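Local structure of hypothetical protein PH1952 (Pyrococcus horikoshii, 1ZJJ) at residues P20-L25 against M57-S62; I65-G70 against E194-M199; K120-G125 against K136-A141; K225-L230 against Y254-Y259. The protein is probably a magnesium-dependent phosphatase of the haloacid dehalogenase superfamily, although its natural substrate is not known. One frame throughout, in Å; residues are numbered along the deposited sequence.

Interaction 1. Residues P20-L25 against M57-S62; sequences PGVREL and MGIDVS
V22 and I59 meet obliquely through aliphatic branches, tying the first turn of helix 22-31 to the loop that leads from helix 47-56 into edge strand 66-68. The touching group on the valine is CG1, set anti to the backbone N by a chi1 of 178°; V22 CG1 lies 3.8 Å from I59 CG1 and 3.9 Å from I59 CD1, so one methyl rests against two successive carbons of the isoleucine chain. The beta-branched valine gives the start of the helix a compact apolar knob, while the longer isoleucine can reach across from its loop. Beside this pair, R23 contributes only the root of its side chain: R23 CB passes 3.9 Å from G58 O, and the chain bends at chi3, its guanidinium ending well clear of the loop. Positive phi comes easily to glycine, which has no side chain to clash, and suits both G21, the N-cap of helix 22-31, and G58, the C-prime residue of the Schellman motif closing helix 47-56. V253 also touches V22, and L54 touches I59. With apolar carbons buried inside and an arginine stem at the exposed margin, the contact depends on dispersion and exclusion of water, and directed polar bonds play no part between the segments.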
# COMPACT_ATOMS: atom_id res chain seq x y z
N PRO B 20 -32.39 -9.66 13.12
CA PRO B 20 -33.59 -9.70 13.95
C PRO B 20 -33.44 -9.03 15.31
O PRO B 20 -32.39 -9.11 15.94
CB PRO B 20 -33.86 -11.20 14.09
CG PRO B 20 -33.29 -11.77 12.82
CD PRO B 20 -31.99 -11.02 12.70
N GLY B 21 -34.50 -8.35 15.76
CA GLY B 21 -34.50 -7.70 17.05
C GLY B 21 -33.82 -6.35 17.20
O GLY B 21 -33.88 -5.75 18.27
N VAL B 22 -33.18 -5.85 16.15
CA VAL B 22 -32.52 -4.56 16.28
C VAL B 22 -33.48 -3.40 16.60
O VAL B 22 -33.18 -2.56 17.44
CB VAL B 22 -31.68 -4.23 15.03
CG1 VAL B 22 -31.04 -2.86 15.18
CG2 VAL B 22 -30.59 -5.28 14.85
N ARG B 23 -34.63 -3.36 15.93
CA ARG B 23 -35.62 -2.31 16.20
C ARG B 23 -36.05 -2.35 17.67
O ARG B 23 -36.19 -1.31 18.31
CB ARG B 23 -36.86 -2.46 15.31
CG ARG B 23 -37.89 -1.34 15.49
CD ARG B 23 -39.20 -1.68 14.79
NE ARG B 23 -39.95 -2.74 15.48
CZ ARG B 23 -40.69 -2.55 16.57
NH1 ARG B 23 -40.79 -1.35 17.11
NH2 ARG B 23 -41.33 -3.58 17.11
N GLU B 24 -36.25 -3.56 18.18
CA GLU B 24 -36.65 -3.71 19.58
C GLU B 24 -35.61 -3.16 20.51
O GLU B 24 -35.94 -2.46 21.45
CB GLU B 24 -36.92 -5.18 19.94
CG GLU B 24 -38.28 -5.66 19.53
CD GLU B 24 -38.30 -6.29 18.15
OE1 GLU B 24 -37.39 -6.03 17.32
OE2 GLU B 24 -39.23 -7.06 17.88
N LEU B 25 -34.35 -3.49 20.23
CA LEU B 25 -33.24 -3.01 21.04
C LEU B 25 -33.27 -1.49 21.10
O LEU B 25 -33.28 -0.90 22.17
CB LEU B 25 -31.91 -3.46 20.45
CG LEU B 25 -30.67 -2.84 21.11
CD1 LEU B 25 -30.66 -3.11 22.62
CD2 LEU B 25 -29.42 -3.40 20.46
N MET B 57 -32.95 -1.15 6.60
CA MET B 57 -32.74 -2.34 7.40
C MET B 57 -33.71 -2.41 8.57
O MET B 57 -33.50 -3.18 9.52
CB MET B 57 -31.29 -2.37 7.90
CG MET B 57 -30.27 -2.10 6.80
SD MET B 57 -30.57 -3.10 5.33
CE MET B 57 -30.19 -4.75 5.99
N GLY B 58 -34.75 -1.57 8.52
CA GLY B 58 -35.77 -1.57 9.55
C GLY B 58 -35.45 -0.75 10.79
O GLY B 58 -36.08 -0.89 11.84
N ILE B 59 -34.49 0.15 10.64
CA ILE B 59 -34.03 0.98 11.74
C ILE B 59 -34.19 2.48 11.52
O ILE B 59 -33.70 3.02 10.53
CB ILE B 59 -32.56 0.69 12.01
CG1 ILE B 59 -32.41 -0.81 12.29
CG2 ILE B 59 -32.08 1.50 13.20
CD1 ILE B 59 -31.24 -1.50 11.57
N ASP B 60 -34.83 3.16 12.47
CA ASP B 60 -35.03 4.60 12.37
C ASP B 60 -34.29 5.36 13.47
O ASP B 60 -34.65 5.27 14.64
CB ASP B 60 -36.52 4.94 12.44
CG ASP B 60 -36.82 6.37 12.04
OD1 ASP B 60 -35.93 7.25 12.19
OD2 ASP B 60 -37.95 6.62 11.58
N VAL B 61 -33.25 6.10 13.09
CA VAL B 61 -32.48 6.89 14.03
C VAL B 61 -32.04 8.17 13.33
O VAL B 61 -31.93 8.21 12.10
CB VAL B 61 -31.21 6.15 14.52
CG1 VAL B 61 -31.60 4.84 15.21
CG2 VAL B 61 -30.26 5.90 13.35
N SER B 62 -31.78 9.21 14.12
CA SER B 62 -31.35 10.48 13.57
C SER B 62 -29.90 10.40 13.09
O SER B 62 -29.07 9.74 13.70
CB SER B 62 -31.47 11.56 14.65
OG SER B 62 -30.98 12.80 14.19

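Interaction 2. Residues I65-G70 against E194-M199; sequences IIITSG and EVVREM
I67 is the bump of this contact, and V195, V196 and M199, spanning about one turn of helix 190-199, form the hollow that receives it. V195 CG1 touches both branches of the isoleucine, I67 CG2 more closely at 3.9 Å and I67 CD1 at 4.1 Å, the two side chains lying alongside one another and pointing opposite ways. M199 comes to meet I67 CD1 tip to tip: its chain is extended as far as SD and then bends at chi3 (-52°), which swings M199 CE to 3.2 Å from I67 CD1, closer than two methyls normally sit, so the exact fit there is doubtful. M199 CE also lies 3.6 Å from I67 CG1. V196 CG2 is a looser neighbour, 4.5 Å from I67 CD1. The isoleucine is long enough to bridge from strand to helix, the valines give a short, firm wall, and the flexible methionine moulds itself to the isoleucine. Strand 66-68 and helix 194-199 run nearly antiparallel, at 158°, with axes 10.5 Å apart. Strand 36-40 flanks the site, hydrogen-bonding the backbone of I67 and placing L39 against both I67 and V196, while L205 of strand 204-209 supports V196 and helix 47-56 packs against I66.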
# COMPACT_ATOMS: atom_id res chain seq x y z
N ILE B 65 -26.80 10.93 15.51
CA ILE B 65 -26.08 10.02 16.38
C ILE B 65 -25.24 9.03 15.57
O ILE B 65 -24.73 8.05 16.11
CB ILE B 65 -27.04 9.26 17.35
CG1 ILE B 65 -28.11 8.50 16.57
CG2 ILE B 65 -27.68 10.24 18.31
CD1 ILE B 65 -27.65 7.18 16.00
N ILE B 66 -25.11 9.29 14.27
CA ILE B 66 -24.31 8.44 13.39
C ILE B 66 -22.95 9.10 13.15
O ILE B 66 -22.85 10.13 12.48
CB ILE B 66 -24.99 8.23 12.01
CG1 ILE B 66 -26.34 7.54 12.20
CG2 ILE B 66 -24.07 7.40 11.10
CD1 ILE B 66 -27.11 7.31 10.90
N ILE B 67 -21.90 8.50 13.70
CA ILE B 67 -20.55 9.04 13.55
C ILE B 67 -19.74 8.21 12.57
O ILE B 67 -19.52 7.02 12.77
CB ILE B 67 -19.81 9.04 14.90
CG1 ILE B 67 -20.65 9.79 15.94
CG2 ILE B 67 -18.43 9.69 14.75
CD1 ILE B 67 -20.11 9.66 17.34
N THR B 68 -19.30 8.86 11.50
CA THR B 68 -18.50 8.20 10.47
C THR B 68 -17.05 8.66 10.65
O THR B 68 -16.80 9.71 11.26
CB THR B 68 -18.96 8.61 9.06
OG1 THR B 68 -18.80 10.03 8.91
CG2 THR B 68 -20.43 8.25 8.86
N SER B 69 -16.11 7.90 10.12
CA SER B 69 -14.71 8.30 10.24
C SER B 69 -14.52 9.65 9.55
O SER B 69 -13.69 10.45 9.97
CB SER B 69 -13.78 7.24 9.64
OG SER B 69 -14.01 7.04 8.26
N GLY B 70 -15.31 9.90 8.51
CA GLY B 70 -15.21 11.16 7.79
C GLY B 70 -15.59 12.34 8.67
O GLY B 70 -14.95 13.39 8.64
N GLU B 194 -12.11 10.64 20.97
CA GLU B 194 -12.29 12.04 21.33
C GLU B 194 -13.66 12.51 20.85
O GLU B 194 -14.33 13.27 21.54
CB GLU B 194 -11.18 12.89 20.71
CG GLU B 194 -11.37 14.38 20.92
CD GLU B 194 -10.16 15.19 20.52
OE1 GLU B 194 -9.59 14.93 19.44
OE2 GLU B 194 -9.78 16.11 21.27
N VAL B 195 -14.07 12.05 19.67
CA VAL B 195 -15.38 12.44 19.15
C VAL B 195 -16.54 11.85 19.95
O VAL B 195 -17.51 12.54 20.25
CB VAL B 195 -15.52 12.04 17.66
CG1 VAL B 195 -16.95 12.29 17.19
CG2 VAL B 195 -14.56 12.86 16.82
N VAL B 196 -16.43 10.58 20.30
CA VAL B 196 -17.46 9.91 21.10
C VAL B 196 -17.60 10.61 22.45
O VAL B 196 -18.70 10.89 22.90
CB VAL B 196 -17.11 8.42 21.34
CG1 VAL B 196 -18.04 7.82 22.38
CG2 VAL B 196 -17.20 7.63 20.03
N ARG B 197 -16.46 10.90 23.07
CA ARG B 197 -16.42 11.55 24.37
C ARG B 197 -17.06 12.92 24.40
O ARG B 197 -17.69 13.31 25.38
CB ARG B 197 -14.98 11.68 24.85
CG ARG B 197 -14.65 10.70 25.93
CD ARG B 197 -15.65 10.87 27.05
NE ARG B 197 -15.61 9.73 27.95
CZ ARG B 197 -16.64 9.31 28.67
NH1 ARG B 197 -17.81 9.92 28.61
NH2 ARG B 197 -16.46 8.28 29.47
N GLU B 198 -16.84 13.64 23.32
CA GLU B 198 -17.35 14.98 23.13
C GLU B 198 -18.89 14.94 23.10
O GLU B 198 -19.56 15.84 23.60
CB GLU B 198 -16.76 15.54 21.82
CG GLU B 198 -17.46 16.72 21.17
CD GLU B 198 -17.50 17.93 22.05
OE1 GLU B 198 -16.62 18.09 22.91
OE2 GLU B 198 -18.44 18.74 21.87
N MET B 199 -19.43 13.87 22.52
CA MET B 199 -20.88 13.70 22.42
C MET B 199 -21.48 13.25 23.76
O MET B 199 -22.55 13.71 24.15
CB MET B 199 -21.21 12.66 21.36
CG MET B 199 -22.70 12.46 21.14
SD MET B 199 -23.07 11.27 19.84
CE MET B 199 -22.07 11.92 18.51

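Interaction 3. Residues K120-G125 against K136-A141; sequences KHVVVG and KYATLA
This is a buried, wholly apolar strand-to-helix contact within the beta-alpha-beta unit made of strand 121-124, helix 132-143 and strand 147-150, far from the magnesium site. V122 carries the strand's part, its CB directed at the helix, and two alanines one turn apart, A138 and A141, answer it. The valine divides its methyls between them and so straddles the pair. V122 CG1, held anti to the backbone N by a chi1 of 176°, lies 3.9 Å from A138 CB, and V122 CG2 lies 3.7 Å from A141 CB. The choice of residues follows from the spacing: alanine leaves the helix backbone almost bare, which lets it come close enough for the CA atoms of V122 and A138 to be 6.4 Å apart, while beta-branched valine suits an extended strand and offers two methyls to two neighbouring alanines. Strand 86-89 lies beside the strand of V122, and its I89 touches A138. V119 covers A141, A146 covers V122, and helix 167-178 packs through L174 on both V124 and T139. On the outer side of helix 132-143, L140 packs on I163 of the second subunit, and Y137 on E161 of that subunit.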
# COMPACT_ATOMS: atom_id res chain seq x y z
N LYS B 120 -1.89 21.71 2.12
CA LYS B 120 -1.42 21.70 3.50
C LYS B 120 -1.82 20.42 4.25
O LYS B 120 -1.18 20.02 5.22
CB LYS B 120 -1.96 22.92 4.26
CG LYS B 120 -1.42 24.26 3.76
CD LYS B 120 0.08 24.36 3.96
CE LYS B 120 0.64 25.67 3.42
NZ LYS B 120 0.24 26.85 4.23
N HIS B 121 -2.89 19.78 3.78
CA HIS B 121 -3.39 18.55 4.41
C HIS B 121 -3.82 17.53 3.37
O HIS B 121 -4.52 17.86 2.41
CB HIS B 121 -4.60 18.87 5.31
CG HIS B 121 -4.36 19.97 6.29
ND1 HIS B 121 -3.48 19.85 7.35
CD2 HIS B 121 -4.89 21.22 6.38
CE1 HIS B 121 -3.48 20.97 8.05
NE2 HIS B 121 -4.32 21.82 7.48
N VAL B 122 -3.40 16.28 3.56
CA VAL B 122 -3.79 15.20 2.66
C VAL B 122 -4.65 14.24 3.49
O VAL B 122 -4.20 13.72 4.51
CB VAL B 122 -2.57 14.44 2.10
CG1 VAL B 122 -3.05 13.27 1.25
CG2 VAL B 122 -1.71 15.38 1.27
N VAL B 123 -5.89 14.03 3.06
CA VAL B 123 -6.82 13.15 3.76
C VAL B 123 -7.10 11.92 2.90
O VAL B 123 -7.54 12.03 1.75
CB VAL B 123 -8.13 13.90 4.08
CG1 VAL B 123 -9.11 12.96 4.78
CG2 VAL B 123 -7.85 15.10 4.99
N VAL B 124 -6.85 10.75 3.46
CA VAL B 124 -7.01 9.49 2.74
C VAL B 124 -8.02 8.56 3.38
O VAL B 124 -7.87 8.17 4.53
CB VAL B 124 -5.66 8.75 2.65
CG1 VAL B 124 -5.78 7.52 1.74
CG2 VAL B 124 -4.57 9.69 2.16
N GLY B 125 -9.05 8.21 2.61
CA GLY B 125 -10.06 7.28 3.07
C GLY B 125 -10.21 6.24 1.98
O GLY B 125 -9.40 6.19 1.05
N LYS B 136 0.25 9.59 -6.48
CA LYS B 136 1.38 10.44 -6.84
C LYS B 136 1.28 11.83 -6.21
O LYS B 136 2.18 12.25 -5.48
CB LYS B 136 1.46 10.57 -8.37
CG LYS B 136 2.60 11.45 -8.86
CD LYS B 136 2.52 11.68 -10.37
CE LYS B 136 1.26 12.43 -10.78
NZ LYS B 136 1.26 12.74 -12.24
N TYR B 137 0.20 12.55 -6.47
CA TYR B 137 0.04 13.88 -5.90
C TYR B 137 -0.03 13.87 -4.38
O TYR B 137 0.48 14.77 -3.73
CB TYR B 137 -1.18 14.57 -6.50
CG TYR B 137 -0.94 14.98 -7.94
CD1 TYR B 137 0.13 15.82 -8.26
CD2 TYR B 137 -1.72 14.47 -8.98
CE1 TYR B 137 0.42 16.14 -9.58
CE2 TYR B 137 -1.43 14.79 -10.31
CZ TYR B 137 -0.36 15.62 -10.60
OH TYR B 137 -0.05 15.94 -11.90
N ALA B 138 -0.65 12.83 -3.82
CA ALA B 138 -0.74 12.74 -2.37
C ALA B 138 0.67 12.59 -1.79
O ALA B 138 1.01 13.20 -0.78
CB ALA B 138 -1.60 11.55 -1.97
N THR B 139 1.49 11.78 -2.45
CA THR B 139 2.86 11.55 -2.02
C THR B 139 3.68 12.83 -2.15
O THR B 139 4.42 13.20 -1.23
CB THR B 139 3.51 10.42 -2.86
OG1 THR B 139 2.88 9.18 -2.55
CG2 THR B 139 5.00 10.31 -2.57
N LEU B 140 3.56 13.50 -3.29
CA LEU B 140 4.30 14.74 -3.51
C LEU B 140 3.92 15.77 -2.45
O LEU B 140 4.78 16.43 -1.88
CB LEU B 140 4.00 15.29 -4.91
CG LEU B 140 4.63 14.51 -6.08
CD1 LEU B 140 4.12 15.04 -7.40
CD2 LEU B 140 6.14 14.62 -6.00
N ALA B 141 2.62 15.88 -2.18
CA ALA B 141 2.14 16.84 -1.19
C ALA B 141 2.62 16.51 0.23
O ALA B 141 3.15 17.37 0.93
CB ALA B 141 0.62 16.90 -1.23

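Interaction 4. Residues K225-L230 against Y254-Y259; sequences KAIMVL and YELIDY
A chi1 of -52° sets CG1 of I227 anti to its carbonyl carbon, and a nearly straight chi2 then extends CD1 toward L256, whose own chi1 of -95° departs from the usual staggered values and whose CD2 lies against the strand. The two chains cross at an angle, and the touching atoms are I227 CD1 and L256 CD2, 4.1 Å apart. Isoleucine suits the strand, where beta-branching agrees with an extended backbone, and leucine, branched at CG rather than CB, is well tolerated in a helix; together the two side chains bridge the 9.6 Å between the CA atoms of I227 and L256. The second pair lies nearer the surface. K225 and Y259 face each other across the border, and K225 NZ stands 4.1 Å from Y259 OH, a proximity of polar ends with no direct bond between them. Both residues combine long apolar portions with a polar end, appropriate to a partly exposed border. W206 packs on K225 and I227, L248 on I227 and Y259, and V208 and L250 on L256. Strand 225-229 lies between strands 204-209 and 248-250 in the parallel sheet, and the helix covers one face of it: the layered alpha/beta arrangement of the Rossmann-like core of HAD enzymes, with the side chain of I227 about 10 Å from that of the magnesium ligand D210.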
# COMPACT_ATOMS: atom_id res chain seq x y z
N LYS B 225 -16.53 -0.72 27.96
CA LYS B 225 -16.86 -2.13 28.12
C LYS B 225 -16.80 -2.72 26.71
O LYS B 225 -17.47 -2.22 25.80
CB LYS B 225 -18.27 -2.29 28.70
CG LYS B 225 -18.69 -3.75 28.86
CD LYS B 225 -20.13 -3.87 29.35
CE LYS B 225 -20.27 -3.43 30.80
NZ LYS B 225 -19.55 -4.36 31.71
N ALA B 226 -16.00 -3.77 26.54
CA ALA B 226 -15.83 -4.40 25.24
C ALA B 226 -16.82 -5.54 24.99
O ALA B 226 -16.64 -6.67 25.46
CB ALA B 226 -14.39 -4.91 25.09
N ILE B 227 -17.87 -5.24 24.22
CA ILE B 227 -18.89 -6.23 23.91
C ILE B 227 -18.81 -6.67 22.46
O ILE B 227 -18.92 -5.86 21.55
CB ILE B 227 -20.30 -5.67 24.15
CG1 ILE B 227 -20.41 -5.09 25.56
CG2 ILE B 227 -21.34 -6.78 23.94
CD1 ILE B 227 -21.71 -4.35 25.83
N MET B 228 -18.61 -7.96 22.24
CA MET B 228 -18.53 -8.47 20.89
C MET B 228 -19.76 -9.31 20.57
O MET B 228 -20.24 -10.08 21.40
CB MET B 228 -17.27 -9.32 20.69
CG MET B 228 -17.03 -9.72 19.25
SD MET B 228 -15.53 -10.70 18.98
CE MET B 228 -16.20 -12.32 18.71
N VAL B 229 -20.28 -9.13 19.36
CA VAL B 229 -21.43 -9.92 18.92
C VAL B 229 -20.90 -10.89 17.87
O VAL B 229 -19.86 -10.65 17.26
CB VAL B 229 -22.55 -9.04 18.31
CG1 VAL B 229 -23.20 -8.21 19.41
CG2 VAL B 229 -21.98 -8.15 17.21
N LEU B 230 -21.62 -11.99 17.66
CA LEU B 230 -21.17 -13.01 16.71
C LEU B 230 -21.82 -12.93 15.33
O LEU B 230 -21.63 -13.82 14.50
CB LEU B 230 -21.40 -14.39 17.33
CG LEU B 230 -20.76 -14.52 18.72
CD1 LEU B 230 -21.13 -15.86 19.35
CD2 LEU B 230 -19.26 -14.38 18.61
N TYR B 254 -29.52 -8.08 19.91
CA TYR B 254 -30.85 -8.28 20.48
C TYR B 254 -30.73 -8.75 21.93
O TYR B 254 -31.50 -8.33 22.79
CB TYR B 254 -31.66 -9.30 19.67
CG TYR B 254 -33.02 -9.59 20.28
CD1 TYR B 254 -33.98 -8.59 20.39
CD2 TYR B 254 -33.32 -10.86 20.77
CE1 TYR B 254 -35.22 -8.85 20.97
CE2 TYR B 254 -34.56 -11.13 21.36
CZ TYR B 254 -35.50 -10.12 21.46
OH TYR B 254 -36.72 -10.39 22.04
N GLU B 255 -29.76 -9.61 22.19
CA GLU B 255 -29.53 -10.14 23.53
C GLU B 255 -29.10 -9.07 24.54
O GLU B 255 -29.06 -9.33 25.74
CB GLU B 255 -28.49 -11.26 23.49
CG GLU B 255 -29.01 -12.61 23.00
CD GLU B 255 -29.44 -12.59 21.54
OE1 GLU B 255 -28.67 -12.11 20.69
OE2 GLU B 255 -30.56 -13.07 21.24
N LEU B 256 -28.78 -7.88 24.05
CA LEU B 256 -28.38 -6.79 24.93
C LEU B 256 -29.54 -6.37 25.81
O LEU B 256 -29.35 -5.82 26.88
CB LEU B 256 -27.91 -5.57 24.13
CG LEU B 256 -26.42 -5.41 23.86
CD1 LEU B 256 -26.19 -4.10 23.09
CD2 LEU B 256 -25.64 -5.40 25.17
N ILE B 257 -30.76 -6.61 25.33
CA ILE B 257 -31.95 -6.23 26.08
C ILE B 257 -32.04 -6.98 27.41
O ILE B 257 -32.15 -6.36 28.47
CB ILE B 257 -33.22 -6.50 25.25
CG1 ILE B 257 -33.21 -5.63 23.99
CG2 ILE B 257 -34.46 -6.21 26.09
CD1 ILE B 257 -34.36 -5.90 23.05
N ASP B 258 -31.99 -8.30 27.37
CA ASP B 258 -32.08 -9.05 28.62
C ASP B 258 -30.82 -8.88 29.46
O ASP B 258 -30.88 -8.96 30.68
CB ASP B 258 -32.37 -10.53 28.34
CG ASP B 258 -33.86 -10.79 28.15
OD1 ASP B 258 -34.24 -11.95 27.90
OD2 ASP B 258 -34.65 -9.83 28.26
N TYR B 259 -29.69 -8.61 28.81
CA TYR B 259 -28.46 -8.39 29.56
C TYR B 259 -28.63 -7.13 30.42
O TYR B 259 -28.25 -7.10 31.59
CB TYR B 259 -27.27 -8.18 28.63
CG TYR B 259 -25.99 -7.93 29.38
CD1 TYR B 259 -25.38 -8.96 30.10
CD2 TYR B 259 -25.39 -6.67 29.39
CE1 TYR B 259 -24.20 -8.74 30.81
CE2 TYR B 259 -24.21 -6.45 30.09
CZ TYR B 259 -23.62 -7.48 30.80
OH TYR B 259 -22.43 -7.26 31.45

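In the fold
Interactions 2 and 4 both clamp a helix onto the six-stranded parallel sheet, the former at edge strand 66-68, the latter at strand 225-229 further across; their nearest atoms are about 9 Å apart. Interaction 3 belongs to the separate four-stranded sheet, 38 and 39 Å between centres from interactions 1 and 4. Interactions 2 and 3 are buried and wholly apolar, interaction 2 including a methionine thioether, whereas 1 and 4 are only partly buried and combine an apolar pair with a basic side chain near the surface. Interaction 1 touches interactions 2 and 4, through V61 on I66 and through G21 and L25 against Y254 and I257 respectively. Only interaction 3 lies beside the second subunit.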